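Local atomic coordinates of light Chain (Clostridium botulinum, PDB entry 6BVD), a protein that is the protease domain of a mosaic botulinum neurotoxin, a zinc metalloendopeptidase that probably cleaves a neuronal SNARE protein and so blocks neurotransmitter release. Residues P215-I219 against Q405-I411; T269-R275 against Y349-F354. All blocks are in the same frame, centred on the assembly; numbering follows the deposited sequence.

Contact 1 (P215-I219 against Q405-I411); sequences PSLFI and QNIGSDI
Leu217 and Ile219 of strand 215-219 meet Gln405, Ile407 and Gly408 at the edge of an antiparallel five-stranded sheet, where the short strand 406-408 is the outermost member. The short segments run antiparallel in sense but splayed, with 127° between their directions, and the second strand spans only about 406-408. Three backbone bonds carry the pairing: Leu217 N to Gly408 O, 2.9 Å; Ile407 N to Leu217 O, 3.1 Å; and Ile219 N to Gln405 O, 2.9 Å. Gln405 adds a fourth, its NE2 giving a nearly straight bond to Ile219 O, which lies in the amide plane. Its OE1 accepts from Lys363 N and Asn394 ND2, so both ends of this buried amide are satisfied.

Leu217 and Ile219 are buried and carry the apolar packing with Ile407. The CG2 branch of Ile407 meets Ile219 CB at 4.0 Å, the two side chains crossing at about a right angle, while Leu217 CD1 reaches Ile411 CD1 at 4.1 Å. Phe373 and Phe376 of strand 373-377 extend this apolar layer.

The other side is more polar: the Asn406 side chain lies over one face of the Phe218 ring, amide and ring planes 50° apart, with ND2 3.7 Å from Phe218 CZ. Beyond it, Pro215 and Ser409 are exposed and contribute mainly backbone, while Asp410 caps helix 411-419 through Ser413 N. Asn406 reaches forward along its own chain, CG anti to the backbone N (chi1 -166°), and OD1 accepts from Gly408 N at 3.1 Å, forming an Asx turn.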
loop_
_atom_site.group_PDB
_atom_site.type_symbol
_atom_site.label_atom_id
_atom_site.label_comp_id
_atom_site.label_asym_id
_atom_site.label_seq_id
_atom_site.Cartn_x
_atom_site.Cartn_y
_atom_site.Cartn_z
ATOM N N PRO A 215 33.390 -2.410 -4.351
ATOM C CA PRO A 215 32.369 -3.451 -4.502
ATOM C C PRO A 215 31.432 -3.487 -3.314
ATOM O O PRO A 215 31.804 -3.145 -2.197
ATOM C CB PRO A 215 33.189 -4.739 -4.602
ATOM C CG PRO A 215 34.450 -4.446 -3.824
ATOM C CD PRO A 215 34.627 -2.946 -3.754
ATOM N N SER A 216 30.192 -3.871 -3.575
ATOM C CA SER A 216 29.209 -3.939 -2.522
ATOM C C SER A 216 28.196 -5.008 -2.911
ATOM O O SER A 216 27.974 -5.234 -4.093
ATOM C CB SER A 216 28.537 -2.578 -2.353
ATOM O OG SER A 216 29.460 -1.610 -1.910
ATOM N N LEU A 217 27.572 -5.632 -1.917
ATOM C CA LEU A 217 26.508 -6.609 -2.140
ATOM C C LEU A 217 25.129 -5.933 -2.025
ATOM O O LEU A 217 24.933 -5.045 -1.193
ATOM C CB LEU A 217 26.601 -7.756 -1.140
ATOM C CG LEU A 217 27.748 -8.756 -1.361
ATOM C CD1 LEU A 217 27.715 -9.868 -0.306
ATOM C CD2 LEU A 217 27.693 -9.333 -2.772
ATOM N N PHE A 218 24.196 -6.351 -2.876
ATOM C CA PHE A 218 22.838 -5.823 -2.878
ATOM C C PHE A 218 21.827 -6.966 -2.761
ATOM O O PHE A 218 21.913 -7.939 -3.491
ATOM C CB PHE A 218 22.587 -5.009 -4.151
ATOM C CG PHE A 218 23.383 -3.723 -4.218
ATOM C CD1 PHE A 218 24.696 -3.743 -4.672
ATOM C CD2 PHE A 218 22.825 -2.505 -3.840
ATOM C CE1 PHE A 218 25.466 -2.558 -4.742
ATOM C CE2 PHE A 218 23.567 -1.311 -3.927
ATOM C CZ PHE A 218 24.904 -1.345 -4.370
ATOM N N ILE A 219 20.895 -6.867 -1.818
ATOM C CA ILE A 219 19.896 -7.918 -1.669
ATOM C C ILE A 219 18.822 -7.735 -2.769
ATOM O O ILE A 219 18.513 -6.615 -3.203
ATOM C CB ILE A 219 19.267 -7.920 -0.242
ATOM C CG1 ILE A 219 18.486 -9.223 0.030
ATOM C CG2 ILE A 219 18.410 -6.692 -0.009
ATOM C CD1 ILE A 219 19.379 -10.449 0.191
ATOM N N GLN A 405 18.944 -1.352 -0.806
ATOM C CA GLN A 405 19.285 -2.748 -1.068
ATOM C C GLN A 405 20.732 -3.076 -0.679
ATOM O O GLN A 405 21.117 -4.246 -0.601
ATOM C CB GLN A 405 19.063 -3.069 -2.541
ATOM C CG GLN A 405 17.597 -2.934 -2.998
ATOM C CD GLN A 405 17.472 -3.153 -4.509
ATOM O OE1 GLN A 405 17.198 -2.227 -5.261
ATOM N NE2 GLN A 405 17.696 -4.383 -4.950
ATOM N N ASN A 406 21.528 -2.042 -0.396
ATOM C CA ASN A 406 22.950 -2.261 -0.068
ATOM C C ASN A 406 23.128 -2.880 1.326
ATOM O O ASN A 406 22.826 -2.234 2.327
ATOM C CB ASN A 406 23.723 -0.931 -0.135
ATOM C CG ASN A 406 25.242 -1.153 -0.153
ATOM O OD1 ASN A 406 25.756 -2.034 0.548
ATOM N ND2 ASN A 406 25.953 -0.360 -0.943
ATOM N N ILE A 407 23.644 -4.103 1.410
ATOM C CA ILE A 407 23.697 -4.745 2.716
ATOM C C ILE A 407 25.119 -4.864 3.275
ATOM O O ILE A 407 25.322 -5.391 4.364
ATOM C CB ILE A 407 23.033 -6.155 2.670
ATOM C CG1 ILE A 407 23.648 -7.004 1.565
ATOM C CG2 ILE A 407 21.515 -5.989 2.446
ATOM C CD1 ILE A 407 23.158 -8.483 1.537
ATOM N N GLY A 408 26.106 -4.373 2.547
ATOM C CA GLY A 408 27.474 -4.447 3.044
ATOM C C GLY A 408 28.493 -4.656 1.941
ATOM O O GLY A 408 28.145 -4.826 0.782
ATOM N N SER A 409 29.769 -4.684 2.308
ATOM C CA SER A 409 30.823 -4.793 1.319
ATOM C C SER A 409 30.943 -6.204 0.721
ATOM O O SER A 409 30.998 -6.352 -0.498
ATOM C CB SER A 409 32.154 -4.351 1.941
ATOM O OG SER A 409 32.492 -5.207 3.015
ATOM N N ASP A 410 31.011 -7.229 1.564
ATOM C CA ASP A 410 31.036 -8.613 1.083
ATOM C C ASP A 410 30.597 -9.574 2.175
ATOM O O ASP A 410 30.335 -9.141 3.297
ATOM C CB ASP A 410 32.445 -8.975 0.582
ATOM C CG ASP A 410 33.525 -8.792 1.654
ATOM O OD1 ASP A 410 33.190 -8.529 2.830
ATOM O OD2 ASP A 410 34.726 -8.903 1.317
ATOM N N ILE A 411 30.557 -10.873 1.865
ATOM C CA ILE A 411 30.080 -11.873 2.818
ATOM C C ILE A 411 30.938 -11.827 4.082
ATOM O O ILE A 411 30.422 -11.838 5.201
ATOM C CB ILE A 411 30.094 -13.308 2.241
ATOM C CG1 ILE A 411 29.024 -13.472 1.157
ATOM C CG2 ILE A 411 29.778 -14.312 3.332
ATOM C CD1 ILE A 411 27.595 -13.397 1.693
#

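Contact 2 (T269-R275 against Y349-F354); sequences TFGGRDR and YSFTEF
Thr269 and Phe270, the last residues of helix 264-270, meet Glu353 and Phe354, the first of helix 353-360, through backbone bonds. Glu353 N donates to Thr269 O at 3.0 Å, in the carbonyl plane, and Phe354 N donates to Phe270 O at 2.9 Å. Carbonyls from the C-terminal end of one helix thus take up N-H groups from the first turn of the other. Thr352 is the N-cap of that second helix: its OG1 accepts from Asn355 N, leaving CG2 to pack against Gly271 CA and Arg275 NH2.

Side-chain polar bonding involves Arg275. An extended chain from CG to NE carries the guanidinium to Tyr349 O, which sits at its edge and in its plane, 3.1 Å from NH2. A water joins the same carbonyl to Arg275 NE, so direct and bridged bonds together fix the rotation of the group. Another water accepts from Gly272 N and lies 2.9 Å from Thr352 OG1.

Apolar contacts fill the remainder. Gly272 CA rests over one face of the Phe354 ring, a CH-pi contact 4.1 Å from the centroid. Gly271 has positive phi where the first helix ends, and its CA approaches Thr352 CG2. Phe270 CE2 meets Phe354 CB at 4.1 Å.

The Glu353 carboxylate is turned 64° from the Phe270 ring plane, with OE2 3.5 Å from Phe270 CE1. Its stronger partners are Arg365, in a salt bridge to OE1, and Thr364 OG1, bonded to OE2. OE1 also makes a weak hydrogen bond with ND1 of the zinc ligand His228. Helix 264-270 itself bears the ligand Glu266, and the Thr269 side chain is about 5 Å from zinc. The contact therefore joins two helix ends at the second shell of the metal site, consistent with Glu353 helping to orient His228.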
loop_
_atom_site.group_PDB
_atom_site.type_symbol
_atom_site.label_atom_id
_atom_site.label_comp_id
_atom_site.label_asym_id
_atom_site.label_seq_id
_atom_site.Cartn_x
_atom_site.Cartn_y
_atom_site.Cartn_z
ATOM N N THR A 269 14.508 -14.503 -20.549
ATOM C CA THR A 269 13.701 -14.033 -19.439
ATOM C C THR A 269 14.420 -12.859 -18.739
ATOM O O THR A 269 13.795 -11.848 -18.379
ATOM C CB THR A 269 13.405 -15.148 -18.462
ATOM O OG1 THR A 269 12.531 -16.108 -19.108
ATOM C CG2 THR A 269 12.709 -14.597 -17.202
ATOM N N PHE A 270 15.736 -12.969 -18.585
ATOM C CA PHE A 270 16.474 -11.844 -18.024
ATOM C C PHE A 270 16.379 -10.636 -18.951
ATOM O O PHE A 270 16.080 -9.542 -18.505
ATOM C CB PHE A 270 17.956 -12.179 -17.769
ATOM C CG PHE A 270 18.672 -11.053 -17.055
ATOM C CD1 PHE A 270 18.640 -10.974 -15.672
ATOM C CD2 PHE A 270 19.259 -10.016 -17.769
ATOM C CE1 PHE A 270 19.254 -9.912 -14.993
ATOM C CE2 PHE A 270 19.872 -8.934 -17.093
ATOM C CZ PHE A 270 19.870 -8.901 -15.710
ATOM N N GLY A 271 16.607 -10.829 -20.246
ATOM C CA GLY A 271 16.487 -9.728 -21.192
ATOM C C GLY A 271 17.765 -8.890 -21.268
ATOM O O GLY A 271 18.863 -9.401 -20.990
ATOM N N GLY A 272 17.619 -7.620 -21.665
ATOM C CA GLY A 272 18.733 -6.683 -21.775
ATOM C C GLY A 272 19.833 -7.275 -22.647
ATOM O O GLY A 272 19.559 -7.847 -23.696
ATOM N N ARG A 273 21.071 -7.201 -22.174
ATOM C CA ARG A 273 22.200 -7.712 -22.939
ATOM C C ARG A 273 22.234 -9.244 -22.989
ATOM O O ARG A 273 22.898 -9.821 -23.855
ATOM C CB ARG A 273 23.520 -7.174 -22.385
ATOM C CG ARG A 273 23.797 -5.738 -22.806
ATOM C CD ARG A 273 25.289 -5.488 -23.005
ATOM N NE ARG A 273 25.579 -4.098 -23.356
ATOM C CZ ARG A 273 25.429 -3.578 -24.574
ATOM N NH1 ARG A 273 24.894 -4.299 -25.562
ATOM N NH2 ARG A 273 25.739 -2.305 -24.787
ATOM N N ASP A 274 21.579 -9.920 -22.040
ATOM C CA ASP A 274 21.560 -11.395 -22.094
ATOM C C ASP A 274 20.914 -11.963 -23.363
ATOM O O ASP A 274 21.213 -13.110 -23.755
ATOM C CB ASP A 274 20.861 -11.961 -20.867
ATOM C CG ASP A 274 21.808 -12.158 -19.694
ATOM O OD1 ASP A 274 22.839 -11.440 -19.606
ATOM O OD2 ASP A 274 21.456 -12.971 -18.805
ATOM N N ARG A 275 20.047 -11.190 -24.014
ATOM C CA ARG A 275 19.441 -11.641 -25.273
ATOM C C ARG A 275 20.512 -11.980 -26.312
ATOM O O ARG A 275 20.367 -12.922 -27.098
ATOM C CB ARG A 275 18.503 -10.574 -25.840
ATOM C CG ARG A 275 17.162 -10.480 -25.163
ATOM C CD ARG A 275 16.159 -9.796 -26.111
ATOM N NE ARG A 275 14.838 -9.519 -25.528
ATOM C CZ ARG A 275 14.417 -8.305 -25.164
ATOM N NH1 ARG A 275 15.217 -7.245 -25.326
ATOM N NH2 ARG A 275 13.194 -8.136 -24.652
ATOM N N TYR A 349 7.738 -11.576 -25.328
ATOM C CA TYR A 349 9.111 -11.482 -24.913
ATOM C C TYR A 349 9.540 -10.109 -24.470
ATOM O O TYR A 349 10.674 -9.894 -24.231
ATOM C CB TYR A 349 10.073 -12.120 -25.916
ATOM C CG TYR A 349 9.915 -13.593 -25.836
ATOM C CD1 TYR A 349 10.581 -14.327 -24.875
ATOM C CD2 TYR A 349 9.021 -14.241 -26.657
ATOM C CE1 TYR A 349 10.400 -15.680 -24.773
ATOM C CE2 TYR A 349 8.831 -15.591 -26.561
ATOM C CZ TYR A 349 9.527 -16.297 -25.616
ATOM O OH TYR A 349 9.331 -17.643 -25.523
ATOM N N SER A 350 8.610 -9.178 -24.455
ATOM C CA SER A 350 8.825 -7.874 -23.868
ATOM C C SER A 350 8.969 -7.875 -22.349
ATOM O O SER A 350 9.547 -7.005 -21.784
ATOM C CB SER A 350 7.785 -6.878 -24.328
ATOM O OG SER A 350 6.598 -7.044 -23.643
ATOM N N PHE A 351 8.369 -8.841 -21.701
ATOM C CA PHE A 351 8.441 -8.940 -20.256
ATOM C C PHE A 351 9.775 -9.546 -19.789
ATOM O O PHE A 351 9.984 -10.732 -19.968
ATOM C CB PHE A 351 7.281 -9.771 -19.749
ATOM C CG PHE A 351 5.941 -9.189 -20.118
ATOM C CD1 PHE A 351 5.399 -8.191 -19.346
ATOM C CD2 PHE A 351 5.246 -9.645 -21.226
ATOM C CE1 PHE A 351 4.131 -7.633 -19.672
ATOM C CE2 PHE A 351 4.002 -9.122 -21.562
ATOM C CZ PHE A 351 3.446 -8.099 -20.779
ATOM N N THR A 352 10.660 -8.734 -19.209
ATOM C CA THR A 352 11.990 -9.219 -18.823
ATOM C C THR A 352 12.341 -8.696 -17.451
ATOM O O THR A 352 11.831 -7.659 -17.050
ATOM C CB THR A 352 13.079 -8.785 -19.833
ATOM O OG1 THR A 352 13.220 -7.346 -19.816
ATOM C CG2 THR A 352 12.733 -9.236 -21.223
ATOM N N GLU A 353 13.236 -9.390 -16.752
ATOM C CA GLU A 353 13.708 -8.955 -15.444
ATOM C C GLU A 353 14.424 -7.590 -15.564
ATOM O O GLU A 353 14.243 -6.698 -14.741
ATOM C CB GLU A 353 14.638 -9.997 -14.837
ATOM C CG GLU A 353 15.274 -9.601 -13.490
ATOM C CD GLU A 353 16.201 -10.664 -12.929
ATOM O OE1 GLU A 353 15.973 -11.867 -13.245
ATOM O OE2 GLU A 353 17.172 -10.320 -12.187
ATOM N N PHE A 354 15.229 -7.457 -16.604
ATOM C CA PHE A 354 15.983 -6.221 -16.858
ATOM C C PHE A 354 15.049 -5.003 -17.002
ATOM O O PHE A 354 15.279 -3.950 -16.394
ATOM C CB PHE A 354 16.830 -6.377 -18.131
ATOM C CG PHE A 354 17.672 -5.144 -18.444
ATOM C CD1 PHE A 354 18.857 -4.908 -17.756
ATOM C CD2 PHE A 354 17.255 -4.225 -19.397
ATOM C CE1 PHE A 354 19.640 -3.764 -18.031
ATOM C CE2 PHE A 354 18.021 -3.080 -19.677
ATOM C CZ PHE A 354 19.225 -2.855 -18.993
HETATM O O HOH W 1 14.792 -6.174 -21.906
HETATM O O HOH W 2 13.088 -11.549 -24.118
#

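From the N terminus, strand 215-219 comes first and opens the loop that contact 1 closes. Next along the chain are helix 222-237, with the zinc-binding His228 and His232, and helix 264-270, with Glu266. Contact 2 then opens at 269-275 and closes at 349-354, enclosing a mainly helical excursion; it is nested wholly within the larger loop. The chain passes through strand 373-377 before 405-411 completes contact 1. The centres are 24 Å apart and the nearest atoms about 9 Å, so the two do not touch. Contact 1 pairs strand 215-219 with the edge strand 406-408, which leads into helix 411-419, whereas contact 2 joins helix ends beside the zinc site.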